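Local atomic coordinates of cytokinin riboside 5'-monophosphate phosphoribohydrolase (PDB entry 5WQ3), a protein that is a presumed enzyme of the SLOG clan, with a Rossmann-like alpha/beta fold, and forms an assembly of six chains. Residues I196-T201 and M229-D234; A99-V104 and F241-H246; V50-S55 and N148-F153; K69-F74 and A165-P170. All coordinates share one frame; numbering follows the deposited sequence. Where two conformers were deposited one is given.

Contact 1. Residues I196-T201 and M229-D234; sequences IVLIGT and MLVTDD. With PGE (triethylene glycol), chain M.
Val-197, Leu-198 and Ile-199 pair in parallel with Leu-230, Val-231 and Thr-232, the two short strands passing 4.7 Å apart at 20°. Four backbone hydrogen bonds join them. The shortest runs from Leu-198 N to Leu-230 O, 2.7 Å. The sulfur of Met-229 rests on the Leu-198 side chain, with SD 3.8 Å from CD1. Met-229 CG meets Ile-196 CG2 at 3.9 Å. On the other face, Val-197 CG1 and Leu-230 CD2 lie side by side, 4.1 Å apart. Past the strand ends the contact turns polar. The Asp-233 carboxylate grips Thr-201 with both oxygens: OD1 accepts from Thr-201 N at 3.0 Å, and OD2 accepts from Thr-201 OG1 at 2.6 Å. Both donors come to the syn side but lie about 30° out of the carboxylate plane. A chi1 of 45° brings the Thr-201 hydroxyl to the same carboxylate as its own N. Thr-232 OG1 accepts from Asp-234 N in an ST turn and is bonded to Gln-237. Triethylene glycol makes a weak bond to Val-231 O. This is the last strand pair of a Rossmann-like parallel sheet, linked by a beta-alpha-beta crossover through helices 201-216 and 223-227.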
loop_
_atom_site.group_PDB
_atom_site.type_symbol
_atom_site.label_atom_id
_atom_site.label_comp_id
_atom_site.label_asym_id
_atom_site.label_seq_id
_atom_site.Cartn_x
_atom_site.Cartn_y
_atom_site.Cartn_z
ATOM N N ILE C 196 72.177 -16.509 -4.695
ATOM C CA ILE C 196 71.055 -15.678 -4.918
ATOM C C ILE C 196 70.903 -15.684 -6.409
ATOM O O ILE C 196 71.872 -15.355 -7.134
ATOM C CB ILE C 196 71.287 -14.232 -4.433
ATOM C CG1 ILE C 196 71.530 -14.180 -2.905
ATOM C CG2 ILE C 196 70.088 -13.372 -4.869
ATOM C CD1 ILE C 196 72.020 -12.838 -2.439
ATOM N N VAL C 197 69.730 -16.079 -6.862
ATOM C CA VAL C 197 69.510 -16.178 -8.314
ATOM C C VAL C 197 68.288 -15.406 -8.728
ATOM O O VAL C 197 67.252 -15.465 -8.017
ATOM C CB VAL C 197 69.283 -17.627 -8.766
ATOM C CG1 VAL C 197 69.177 -17.678 -10.300
ATOM C CG2 VAL C 197 70.405 -18.503 -8.275
ATOM N N LEU C 198 68.407 -14.636 -9.841
ATOM C CA LEU C 198 67.235 -13.945 -10.395
ATOM C C LEU C 198 66.876 -14.625 -11.720
ATOM O O LEU C 198 67.744 -14.795 -12.555
ATOM C CB LEU C 198 67.461 -12.390 -10.586
ATOM C CG LEU C 198 68.174 -11.568 -9.441
ATOM C CD1 LEU C 198 68.326 -10.119 -9.793
ATOM C CD2 LEU C 198 67.460 -11.639 -8.100
ATOM N N ILE C 199 65.614 -14.962 -11.915
ATOM C CA ILE C 199 65.119 -15.587 -13.125
ATOM C C ILE C 199 64.336 -14.610 -13.971
ATOM O O ILE C 199 63.383 -14.081 -13.522
ATOM C CB ILE C 199 64.184 -16.744 -12.807
ATOM C CG1 ILE C 199 64.832 -17.729 -11.850
ATOM C CG2 ILE C 199 63.660 -17.380 -14.071
ATOM C CD1 ILE C 199 65.890 -18.611 -12.407
ATOM N N GLY C 200 64.733 -14.440 -15.224
ATOM C CA GLY C 200 64.083 -13.525 -16.111
ATOM C C GLY C 200 65.061 -12.421 -16.424
ATOM O O GLY C 200 65.185 -11.454 -15.703
ATOM N N THR C 201 65.776 -12.582 -17.521
ATOM C CA THR C 201 66.885 -11.702 -17.790
ATOM C C THR C 201 66.339 -10.363 -18.220
ATOM O O THR C 201 66.867 -9.354 -17.892
ATOM C CB THR C 201 67.803 -12.215 -18.903
ATOM O OG1 THR C 201 67.010 -12.678 -19.992
ATOM C CG2 THR C 201 68.723 -13.266 -18.410
ATOM N N MET C 229 75.333 -12.511 -7.691
ATOM C CA MET C 229 74.034 -13.037 -8.078
ATOM C C MET C 229 74.112 -13.598 -9.483
ATOM O O MET C 229 74.656 -12.989 -10.364
ATOM C CB MET C 229 72.980 -11.952 -8.188
ATOM C CG MET C 229 72.648 -11.243 -6.933
ATOM S SD MET C 229 71.121 -10.314 -7.174
ATOM C CE MET C 229 71.858 -8.751 -7.647
ATOM N N LEU C 230 73.408 -14.656 -9.745
ATOM C CA LEU C 230 73.229 -15.091 -11.105
ATOM C C LEU C 230 71.911 -14.558 -11.588
ATOM O O LEU C 230 70.916 -14.628 -10.874
ATOM C CB LEU C 230 73.190 -16.598 -11.158
ATOM C CG LEU C 230 72.780 -17.209 -12.464
ATOM C CD1 LEU C 230 73.724 -16.835 -13.611
ATOM C CD2 LEU C 230 72.683 -18.700 -12.264
ATOM N N VAL C 231 71.905 -13.994 -12.790
ATOM C CA VAL C 231 70.681 -13.660 -13.510
ATOM C C VAL C 231 70.554 -14.518 -14.783
ATOM O O VAL C 231 71.426 -14.425 -15.622
ATOM C CB VAL C 231 70.669 -12.146 -13.947
ATOM C CG1 VAL C 231 69.332 -11.770 -14.541
ATOM C CG2 VAL C 231 71.036 -11.194 -12.811
ATOM N N THR C 232 69.501 -15.308 -14.952
ATOM C CA THR C 232 69.443 -16.226 -16.067
ATOM C C THR C 232 68.027 -16.583 -16.384
ATOM O O THR C 232 67.134 -16.391 -15.561
ATOM C CB THR C 232 70.224 -17.523 -15.758
ATOM O OG1 THR C 232 70.169 -18.373 -16.899
ATOM C CG2 THR C 232 69.553 -18.287 -14.495
ATOM N N ASP C 233 67.806 -17.114 -17.586
ATOM C CA ASP C 233 66.535 -17.748 -17.945
ATOM C C ASP C 233 66.595 -19.259 -17.933
ATOM O O ASP C 233 65.589 -19.929 -18.224
ATOM C CB ASP C 233 66.123 -17.295 -19.335
ATOM C CG ASP C 233 65.760 -15.837 -19.357
ATOM O OD1 ASP C 233 65.103 -15.352 -18.364
ATOM O OD2 ASP C 233 66.130 -15.146 -20.323
ATOM N N ASP C 234 67.791 -19.816 -17.689
ATOM C CA ASP C 234 67.980 -21.266 -17.810
ATOM C C ASP C 234 67.855 -21.829 -16.397
ATOM O O ASP C 234 68.697 -21.586 -15.579
ATOM C CB ASP C 234 69.353 -21.545 -18.364
ATOM C CG ASP C 234 69.599 -23.016 -18.634
ATOM O OD1 ASP C 234 69.280 -23.860 -17.799
ATOM O OD2 ASP C 234 70.162 -23.339 -19.699
HETATM O O4 PGE M . 72.159 -14.360 -18.413
HETATM C C6 PGE M . 72.663 -15.640 -18.050
HETATM C C5 PGE M . 74.114 -15.450 -17.635
HETATM O O3 PGE M . 74.705 -16.726 -17.410
HETATM O O HOH W 1 63.891 -13.061 -20.106
#

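Contact 2. Residues A99-V104 and F241-H246; sequences ADYAVV and FIVDAH
Tyr-101 reaches from the loop just before strand 102-105 to helix 235-246, where its OH is hydrogen-bonded to His-246 ND1 at 2.8 Å. This bond is the tight point of a small contact. It lies near the plane of both rings, at their edges. The rings meet rim to rim, with planes at 46° and centroids 5.8 Å apart, so neither stacks on the other. The His-246 ring is held at both nitrogens, because NE2 bonds to Gln-164 O. That double hold should fix its rotation. Ile-242 CG2 adds to the close part, 3.8 Å from Tyr-101 OH.

The packing is looser towards Val-243. Its CG2 comes to the edge of the Tyr-101 ring, 4.1 Å from CE2, and also meets Ala-99 CB at 4.0 Å. Val-243 CG1 stands anti to the backbone N (chi1 167°), which leaves CG2 beside that N, where it meets both partners. This is the solvent side of the contact: Ala-99 and Val-243 are both partly exposed. Lys-69 makes a cation-pi contact with the Tyr-101 ring. Asp-100, with its positive phi, is the C-prime residue of a Schellman motif that ends helix 84-98. The arrangement thus packs the helix-to-strand turn of a Rossmann-like alpha/beta unit against the C-terminal helix.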
loop_
_atom_site.group_PDB
_atom_site.type_symbol
_atom_site.label_atom_id
_atom_site.label_comp_id
_atom_site.label_asym_id
_atom_site.label_seq_id
_atom_site.Cartn_x
_atom_site.Cartn_y
_atom_site.Cartn_z
ATOM N N ALA C 99 67.277 -31.968 -7.327
ATOM C CA ALA C 99 68.562 -31.733 -6.720
ATOM C C ALA C 99 68.547 -31.935 -5.227
ATOM O O ALA C 99 69.485 -31.533 -4.594
ATOM C CB ALA C 99 69.136 -30.359 -7.046
ATOM N N ASP C 100 67.529 -32.608 -4.712
ATOM C CA ASP C 100 67.354 -32.905 -3.303
ATOM C C ASP C 100 67.165 -31.683 -2.389
ATOM O O ASP C 100 67.527 -31.741 -1.216
ATOM C CB ASP C 100 68.476 -33.807 -2.797
ATOM C CG ASP C 100 68.661 -35.042 -3.703
ATOM O OD1 ASP C 100 67.621 -35.649 -4.076
ATOM O OD2 ASP C 100 69.824 -35.322 -4.105
ATOM N N TYR C 101 66.565 -30.621 -2.903
ATOM C CA TYR C 101 66.202 -29.439 -2.035
ATOM C C TYR C 101 64.726 -29.441 -1.684
ATOM O O TYR C 101 63.896 -29.763 -2.480
ATOM C CB TYR C 101 66.574 -28.102 -2.715
ATOM C CG TYR C 101 68.067 -27.879 -2.759
ATOM C CD1 TYR C 101 68.728 -27.343 -1.676
ATOM C CD2 TYR C 101 68.805 -28.184 -3.902
ATOM C CE1 TYR C 101 70.075 -27.102 -1.702
ATOM C CE2 TYR C 101 70.140 -27.988 -3.950
ATOM C CZ TYR C 101 70.788 -27.474 -2.853
ATOM O OH TYR C 101 72.121 -27.243 -2.913
ATOM N N ALA C 102 64.408 -29.119 -0.459
ATOM C CA ALA C 102 63.055 -28.610 -0.130
ATOM C C ALA C 102 62.852 -27.244 -0.765
ATOM O O ALA C 102 63.806 -26.523 -0.962
ATOM C CB ALA C 102 62.872 -28.504 1.392
ATOM N N VAL C 103 61.607 -26.917 -1.121
ATOM C CA VAL C 103 61.273 -25.676 -1.755
ATOM C C VAL C 103 60.330 -24.961 -0.808
ATOM O O VAL C 103 59.274 -25.526 -0.453
ATOM C CB VAL C 103 60.591 -25.940 -3.081
ATOM C CG1 VAL C 103 59.968 -24.686 -3.663
ATOM C CG2 VAL C 103 61.599 -26.584 -4.038
ATOM N N VAL C 104 60.745 -23.791 -0.368
ATOM C CA VAL C 104 60.040 -22.954 0.585
ATOM C C VAL C 104 59.552 -21.696 -0.114
ATOM O O VAL C 104 60.353 -21.021 -0.819
ATOM C CB VAL C 104 60.980 -22.505 1.691
ATOM C CG1 VAL C 104 60.260 -21.708 2.782
ATOM C CG2 VAL C 104 61.659 -23.707 2.284
ATOM N N PHE C 241 73.996 -23.592 -10.328
ATOM C CA PHE C 241 74.705 -22.546 -9.630
ATOM C C PHE C 241 74.577 -22.791 -8.104
ATOM O O PHE C 241 75.495 -22.688 -7.373
ATOM C CB PHE C 241 74.075 -21.248 -10.003
ATOM C CG PHE C 241 74.739 -20.045 -9.420
ATOM C CD1 PHE C 241 75.857 -19.481 -10.017
ATOM C CD2 PHE C 241 74.189 -19.436 -8.282
ATOM C CE1 PHE C 241 76.446 -18.325 -9.490
ATOM C CE2 PHE C 241 74.742 -18.309 -7.769
ATOM C CZ PHE C 241 75.873 -17.724 -8.369
ATOM N N ILE C 242 73.416 -23.150 -7.692
ATOM C CA ILE C 242 73.130 -23.431 -6.246
ATOM C C ILE C 242 73.867 -24.662 -5.737
ATOM O O ILE C 242 74.620 -24.605 -4.755
ATOM C CB ILE C 242 71.609 -23.537 -6.057
ATOM C CG1 ILE C 242 70.987 -22.195 -6.437
ATOM C CG2 ILE C 242 71.214 -23.896 -4.583
ATOM C CD1 ILE C 242 69.471 -22.188 -6.413
ATOM N N VAL C 243 73.694 -25.772 -6.423
ATOM C CA VAL C 243 74.455 -26.988 -6.125
ATOM C C VAL C 243 75.964 -26.757 -6.000
ATOM O O VAL C 243 76.614 -27.160 -5.007
ATOM C CB VAL C 243 74.186 -28.076 -7.195
ATOM C CG1 VAL C 243 75.205 -29.209 -7.058
ATOM C CG2 VAL C 243 72.753 -28.543 -7.099
ATOM N N ASP C 244 76.521 -26.088 -7.018
ATOM C CA ASP C 244 77.915 -25.813 -7.034
ATOM C C ASP C 244 78.306 -24.880 -5.904
ATOM O O ASP C 244 79.347 -25.060 -5.279
ATOM C CB ASP C 244 78.356 -25.157 -8.376
ATOM C CG ASP C 244 78.407 -26.150 -9.489
ATOM O OD1 ASP C 244 78.175 -27.357 -9.186
ATOM O OD2 ASP C 244 78.598 -25.752 -10.686
ATOM N N ALA C 245 77.491 -23.874 -5.634
ATOM C CA ALA C 245 77.806 -22.975 -4.534
ATOM C C ALA C 245 77.804 -23.716 -3.180
ATOM O O ALA C 245 78.505 -23.313 -2.266
ATOM C CB ALA C 245 76.806 -21.847 -4.483
ATOM N N HIS C 246 77.045 -24.786 -3.044
ATOM C CA HIS C 246 76.909 -25.475 -1.758
ATOM C C HIS C 246 77.884 -26.626 -1.602
ATOM O O HIS C 246 77.945 -27.246 -0.581
ATOM C CB HIS C 246 75.506 -26.003 -1.605
ATOM C CG HIS C 246 74.512 -24.961 -1.240
ATOM N ND1 HIS C 246 73.168 -25.117 -1.423
ATOM C CD2 HIS C 246 74.676 -23.749 -0.678
ATOM C CE1 HIS C 246 72.544 -24.049 -0.988
ATOM N NE2 HIS C 246 73.439 -23.200 -0.542
#

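Contact 3. Residues V50-S55 and N148-F153; sequences VLRIQS and NFRYFF
The Tyr-151 ring is sandwiched between Ile-53 and Arg-150. Ile-53 CG1 stands over one face in a CH-pi contact, 3.8 Å from the ring centroid and 10° off the ring normal. Arg-150 CG covers the opposite face from within its own segment. Arg-52 comes to the ring edge instead, with CB 3.6 Å from Tyr-151 OH. Its guanidinium plane is steeply inclined to the ring.

The two guanidinium groups are nearly parallel, their planes 13° apart, but offset: Arg-150 CG lies over a face of the Arg-52 group. Arg-52 NH1 is 3.7 Å from Arg-150 CB. The like charges come near each other, Arg-52 NH2 being 4.3 Å from Arg-150 NE. Acidic partners probably ease this: Arg-150 forms salt bridges with Glu-132 and with Glu-223 of a second subunit.

Phe-153 CG lies between its backbone N and carbonyl carbon (chi1 52°), which brings the ring edge to Ile-53, with CZ 3.8 Å from CD1 and CE2 3.8 Å from CG2. Tyr-151 CB lies over a face of the same ring, towards its rim. Glu-56 accepts from the backbone N of both Arg-150 and Tyr-151, just before helix 152-162. This surface contact combines apolar and aromatic packing with two arginine side chains. It sets the N-terminal helix 46-64 on the strand-to-helix turn of a Rossmann-like fold, beside a subunit boundary.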
loop_
_atom_site.group_PDB
_atom_site.type_symbol
_atom_site.label_atom_id
_atom_site.label_comp_id
_atom_site.label_asym_id
_atom_site.label_seq_id
_atom_site.Cartn_x
_atom_site.Cartn_y
_atom_site.Cartn_z
ATOM N N VAL C 50 54.072 -8.791 22.709
ATOM C CA VAL C 50 55.377 -9.444 22.984
ATOM C C VAL C 50 55.208 -10.969 23.174
ATOM O O VAL C 50 55.982 -11.783 22.621
ATOM C CB VAL C 50 56.033 -8.706 24.178
ATOM C CG1 VAL C 50 57.030 -9.540 24.901
ATOM C CG2 VAL C 50 56.650 -7.372 23.657
ATOM N N LEU C 51 54.174 -11.377 23.920
ATOM C CA LEU C 51 53.879 -12.811 24.053
ATOM C C LEU C 51 53.561 -13.450 22.700
ATOM O O LEU C 51 54.019 -14.559 22.382
ATOM C CB LEU C 51 52.763 -13.032 25.045
ATOM C CG LEU C 51 53.076 -12.660 26.508
ATOM C CD1 LEU C 51 51.877 -12.901 27.400
ATOM C CD2 LEU C 51 54.235 -13.499 27.006
ATOM N N ARG C 52 52.760 -12.765 21.900
ATOM C CA ARG C 52 52.382 -13.271 20.590
ATOM C C ARG C 52 53.599 -13.388 19.694
ATOM O O ARG C 52 53.788 -14.400 19.004
ATOM C CB ARG C 52 51.405 -12.369 19.900
ATOM C CG ARG C 52 50.020 -12.466 20.392
ATOM C CD ARG C 52 49.086 -11.850 19.375
ATOM N NE ARG C 52 48.960 -12.614 18.141
ATOM C CZ ARG C 52 48.020 -12.344 17.209
ATOM N NH1 ARG C 52 47.900 -13.079 16.113
ATOM N NH2 ARG C 52 47.151 -11.344 17.400
ATOM N N ILE C 53 54.408 -12.347 19.694
ATOM C CA ILE C 53 55.716 -12.391 18.969
ATOM C C ILE C 53 56.566 -13.597 19.372
ATOM O O ILE C 53 56.970 -14.388 18.541
ATOM C CB ILE C 53 56.463 -11.057 19.114
ATOM C CG1 ILE C 53 55.729 -9.944 18.340
ATOM C CG2 ILE C 53 57.868 -11.093 18.505
ATOM C CD1 ILE C 53 56.194 -8.576 18.776
ATOM N N GLN C 54 56.734 -13.814 20.673
ATOM C CA GLN C 54 57.508 -14.911 21.171
ATOM C C GLN C 54 56.927 -16.199 20.686
ATOM O O GLN C 54 57.612 -17.123 20.313
ATOM C CB GLN C 54 57.548 -14.911 22.740
ATOM C CG GLN C 54 58.438 -16.035 23.226
ATOM C CD GLN C 54 58.640 -16.145 24.750
ATOM O OE1 GLN C 54 58.041 -16.980 25.402
ATOM N NE2 GLN C 54 59.533 -15.335 25.291
ATOM N N SER C 55 55.641 -16.262 20.653
ATOM C CA SER C 55 54.899 -17.469 20.262
ATOM C C SER C 55 55.179 -17.855 18.827
ATOM O O SER C 55 55.308 -19.032 18.505
ATOM C CB SER C 55 53.379 -17.208 20.465
ATOM O OG SER C 55 52.601 -18.371 20.309
ATOM N N ASN C 148 51.525 -20.329 9.348
ATOM C CA ASN C 148 50.939 -19.019 9.122
ATOM C C ASN C 148 51.393 -18.010 10.187
ATOM O O ASN C 148 51.327 -18.282 11.367
ATOM C CB ASN C 148 49.404 -19.175 9.068
ATOM C CG ASN C 148 48.914 -19.502 7.670
ATOM O OD1 ASN C 148 49.467 -19.041 6.666
ATOM N ND2 ASN C 148 47.897 -20.300 7.596
ATOM N N PHE C 149 51.857 -16.850 9.752
ATOM C CA PHE C 149 52.469 -15.865 10.634
ATOM C C PHE C 149 51.676 -14.582 10.554
ATOM O O PHE C 149 51.297 -14.112 9.481
ATOM C CB PHE C 149 53.923 -15.536 10.215
ATOM C CG PHE C 149 54.879 -16.681 10.377
ATOM C CD1 PHE C 149 54.993 -17.634 9.414
ATOM C CD2 PHE C 149 55.612 -16.836 11.546
ATOM C CE1 PHE C 149 55.842 -18.721 9.592
ATOM C CE2 PHE C 149 56.496 -17.878 11.725
ATOM C CZ PHE C 149 56.611 -18.840 10.753
ATOM N N ARG C 150 51.386 -14.049 11.709
ATOM C CA ARG C 150 50.904 -12.699 11.845
ATOM C C ARG C 150 51.990 -11.605 11.595
ATOM O O ARG C 150 51.689 -10.535 11.109
ATOM C CB ARG C 150 50.300 -12.601 13.277
ATOM C CG ARG C 150 50.333 -11.233 13.915
ATOM C CD ARG C 150 49.289 -10.404 13.265
ATOM N NE ARG C 150 48.883 -9.248 14.040
ATOM C CZ ARG C 150 47.752 -8.603 13.785
ATOM N NH1 ARG C 150 46.968 -9.048 12.801
ATOM N NH2 ARG C 150 47.400 -7.535 14.500
ATOM N N TYR C 151 53.233 -11.851 12.007
ATOM C CA TYR C 151 54.249 -10.839 12.055
ATOM C C TYR C 151 55.204 -11.041 10.892
ATOM O O TYR C 151 55.928 -12.034 10.831
ATOM C CB TYR C 151 54.979 -10.950 13.383
ATOM C CG TYR C 151 54.044 -10.574 14.513
ATOM C CD1 TYR C 151 53.632 -9.242 14.709
ATOM C CD2 TYR C 151 53.562 -11.533 15.372
ATOM C CE1 TYR C 151 52.786 -8.901 15.765
ATOM C CE2 TYR C 151 52.678 -11.191 16.392
ATOM C CZ TYR C 151 52.309 -9.888 16.586
ATOM O OH TYR C 151 51.437 -9.609 17.633
ATOM N N PHE C 152 55.200 -10.097 9.960
ATOM C CA PHE C 152 56.087 -10.088 8.789
ATOM C C PHE C 152 57.536 -10.366 9.183
ATOM O O PHE C 152 58.231 -11.153 8.560
ATOM C CB PHE C 152 55.928 -8.702 8.158
ATOM C CG PHE C 152 56.161 -8.645 6.706
ATOM C CD1 PHE C 152 55.226 -9.164 5.819
ATOM C CD2 PHE C 152 57.300 -7.999 6.193
ATOM C CE1 PHE C 152 55.449 -9.114 4.441
ATOM C CE2 PHE C 152 57.516 -7.917 4.814
ATOM C CZ PHE C 152 56.596 -8.481 3.941
ATOM N N PHE C 153 57.978 -9.803 10.296
ATOM C CA PHE C 153 59.368 -9.927 10.696
ATOM C C PHE C 153 59.744 -11.307 11.186
ATOM O O PHE C 153 60.861 -11.737 10.963
ATOM C CB PHE C 153 59.808 -8.853 11.700
ATOM C CG PHE C 153 58.919 -8.723 12.895
ATOM C CD1 PHE C 153 57.789 -7.890 12.847
ATOM C CD2 PHE C 153 59.171 -9.428 14.051
ATOM C CE1 PHE C 153 56.967 -7.755 13.942
ATOM C CE2 PHE C 153 58.342 -9.318 15.145
ATOM C CZ PHE C 153 57.244 -8.470 15.100
#

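Contact 4. Residues K69-F74 and A165-P170; sequences KAVTVF and AFVCLP
Thr-72 and Phe-74 share four backbone hydrogen bonds with the parallel strand 166-168 and its flanks. Thr-72 N donates to Ala-165 O at 3.1 Å, and Thr-72 O accepts from Val-167 N at 3.0 Å. Phe-74 N donates to Val-167 O, and Phe-74 O accepts from Leu-169 N at 2.8 Å. This last bond is short but bent, with 131° at the hydrogen, where the strand gives way to loop. Both N-H and C=O groups of Thr-72 and Phe-74 are therefore satisfied across the pair. Val-71 and Val-73 are bonded to strand 102-105 instead. Thr-72 OG1 stands beside the backbone N (chi1 -57°), where it is hydrogen-bonded to Ser-163 OG.

The side chains fill the faces. Phe-166 was deposited in two conformers. In the one described here, Phe-74 points an edge at its ring in a T-shaped stack, planes at 80°, with CE2 over the ring centre. Phe-74 CE2 is then 3.7 Å from Phe-166 CE2, and Thr-72 CB is 3.6 Å from Phe-166 CD1. On the other face, Val-73 CG1 meets Leu-169 CD1 at 3.8 Å, and Val-71 CG1 meets Val-167 CG2 at 3.9 Å.

Every touching residue is buried. Helix 173-188 packs on the Phe-74 and Phe-166 face, and helix 84-98 on the valine face. Strands 102-105 and 196-199 flank the pair in the middle of the sheet.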
loop_
_atom_site.group_PDB
_atom_site.type_symbol
_atom_site.label_atom_id
_atom_site.label_comp_id
_atom_site.label_asym_id
_atom_site.label_seq_id
_atom_site.Cartn_x
_atom_site.Cartn_y
_atom_site.Cartn_z
ATOM N N LYS C 69 67.998 -29.615 3.725
ATOM C CA LYS C 69 68.474 -28.506 2.904
ATOM C C LYS C 69 67.332 -27.947 2.010
ATOM O O LYS C 69 66.453 -28.686 1.561
ATOM C CB LYS C 69 69.721 -28.923 2.132
ATOM C CG LYS C 69 69.400 -29.815 0.949
ATOM C CD LYS C 69 70.726 -30.021 0.197
ATOM C CE LYS C 69 70.620 -31.182 -0.743
ATOM N NZ LYS C 69 71.992 -31.444 -1.208
ATOM N N ALA C 70 67.332 -26.631 1.789
ATOM C CA ALA C 70 66.186 -25.919 1.255
ATOM C C ALA C 70 66.569 -24.663 0.523
ATOM O O ALA C 70 67.582 -24.040 0.868
ATOM C CB ALA C 70 65.192 -25.604 2.377
ATOM N N VAL C 71 65.752 -24.339 -0.504
ATOM C CA VAL C 71 65.789 -23.109 -1.219
ATOM C C VAL C 71 64.455 -22.387 -1.039
ATOM O O VAL C 71 63.418 -22.997 -1.194
ATOM C CB VAL C 71 66.012 -23.387 -2.714
ATOM C CG1 VAL C 71 66.069 -22.075 -3.488
ATOM C CG2 VAL C 71 67.311 -24.155 -2.856
ATOM N N THR C 72 64.520 -21.088 -0.803
ATOM C CA THR C 72 63.358 -20.230 -0.804
ATOM C C THR C 72 63.176 -19.614 -2.179
ATOM O O THR C 72 64.083 -19.092 -2.746
ATOM C CB THR C 72 63.415 -19.086 0.246
ATOM O OG1 THR C 72 63.581 -19.592 1.544
ATOM C CG2 THR C 72 62.145 -18.290 0.235
ATOM N N VAL C 73 61.967 -19.693 -2.681
ATOM C CA VAL C 73 61.625 -19.032 -4.007
ATOM C C VAL C 73 60.526 -17.961 -3.741
ATOM O O VAL C 73 59.547 -18.224 -3.062
ATOM C CB VAL C 73 61.086 -20.054 -5.044
ATOM C CG1 VAL C 73 60.913 -19.414 -6.435
ATOM C CG2 VAL C 73 62.035 -21.228 -5.119
ATOM N N PHE C 74 60.712 -16.780 -4.310
ATOM C CA PHE C 74 59.848 -15.629 -4.153
ATOM C C PHE C 74 59.452 -15.258 -5.590
ATOM O O PHE C 74 60.181 -15.592 -6.534
ATOM C CB PHE C 74 60.591 -14.412 -3.562
ATOM C CG PHE C 74 60.996 -14.600 -2.165
ATOM C CD1 PHE C 74 60.042 -14.718 -1.196
ATOM C CD2 PHE C 74 62.343 -14.824 -1.833
ATOM C CE1 PHE C 74 60.388 -14.962 0.112
ATOM C CE2 PHE C 74 62.715 -15.115 -0.531
ATOM C CZ PHE C 74 61.728 -15.157 0.450
ATOM N N ALA C 165 69.529 -20.695 0.171
ATOM C CA ALA C 165 69.630 -20.038 -1.138
ATOM C C ALA C 165 68.299 -19.372 -1.360
ATOM O O ALA C 165 67.298 -19.809 -0.817
ATOM C CB ALA C 165 69.895 -21.067 -2.252
ATOM N N PHE C 166 68.305 -18.257 -2.108
ATOM C CA PHE C 166 67.118 -17.535 -2.509
ATOM C C PHE C 166 67.129 -17.469 -4.057
ATOM O O PHE C 166 68.126 -17.072 -4.660
ATOM C CB PHE C 166 67.121 -16.068 -2.042
ATOM C CG PHE C 166 66.527 -15.794 -0.658
ATOM C CD1 PHE C 166 66.223 -16.801 0.220
ATOM C CD2 PHE C 166 66.370 -14.460 -0.225
ATOM C CE1 PHE C 166 65.730 -16.505 1.491
ATOM C CE2 PHE C 166 65.887 -14.154 1.039
ATOM C CZ PHE C 166 65.565 -15.200 1.916
ATOM N N VAL C 167 66.002 -17.815 -4.644
ATOM C CA VAL C 167 65.716 -17.598 -6.058
ATOM C C VAL C 167 64.511 -16.686 -6.219
ATOM O O VAL C 167 63.466 -16.916 -5.682
ATOM C CB VAL C 167 65.383 -18.909 -6.761
ATOM C CG1 VAL C 167 65.070 -18.661 -8.247
ATOM C CG2 VAL C 167 66.532 -19.853 -6.613
ATOM N N CYS C 168 64.670 -15.616 -6.985
ATOM C CA CYS C 168 63.571 -14.663 -7.167
ATOM C C CYS C 168 63.086 -14.718 -8.583
ATOM O O CYS C 168 63.790 -14.269 -9.491
ATOM C CB CYS C 168 64.068 -13.257 -6.862
ATOM S SG CYS C 168 64.579 -12.990 -5.136
ATOM N N LEU C 169 61.911 -15.315 -8.768
ATOM C CA LEU C 169 61.128 -15.112 -9.971
ATOM C C LEU C 169 60.687 -13.644 -10.038
ATOM O O LEU C 169 60.823 -12.847 -9.054
ATOM C CB LEU C 169 59.958 -16.081 -10.054
ATOM C CG LEU C 169 60.219 -17.610 -10.045
ATOM C CD1 LEU C 169 59.042 -18.466 -9.656
ATOM C CD2 LEU C 169 60.667 -18.061 -11.428
ATOM N N PRO C 170 60.233 -13.227 -11.226
ATOM C CA PRO C 170 59.771 -11.863 -11.323
ATOM C C PRO C 170 58.708 -11.540 -10.284
ATOM O O PRO C 170 57.861 -12.382 -9.959
ATOM C CB PRO C 170 59.178 -11.799 -12.743
ATOM C CG PRO C 170 60.026 -12.757 -13.504
ATOM C CD PRO C 170 60.183 -13.911 -12.539
#

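In the fold
From the N terminus, helix 46-64 opens contact 3, and strand 70-74 follows with contact 4. Residues 99-104 then open contact 2. Contact 3 closes first, at residues 148-153, and contact 4 next, at 165-170. Contact 1 opens and closes later, within the long span that contact 2 finally closes at the C-terminal helix. Contacts 2, 3 and 4 cross one another, while contact 1 follows 3 and 4 in series. Contacts 1, 2 and 4 touch through neighbouring strands of one sheet or through helix 235-246. Contact 3 stands apart, its centre about 32 Å from that of contact 1, and ties the N-terminal helix to the other edge of the sheet.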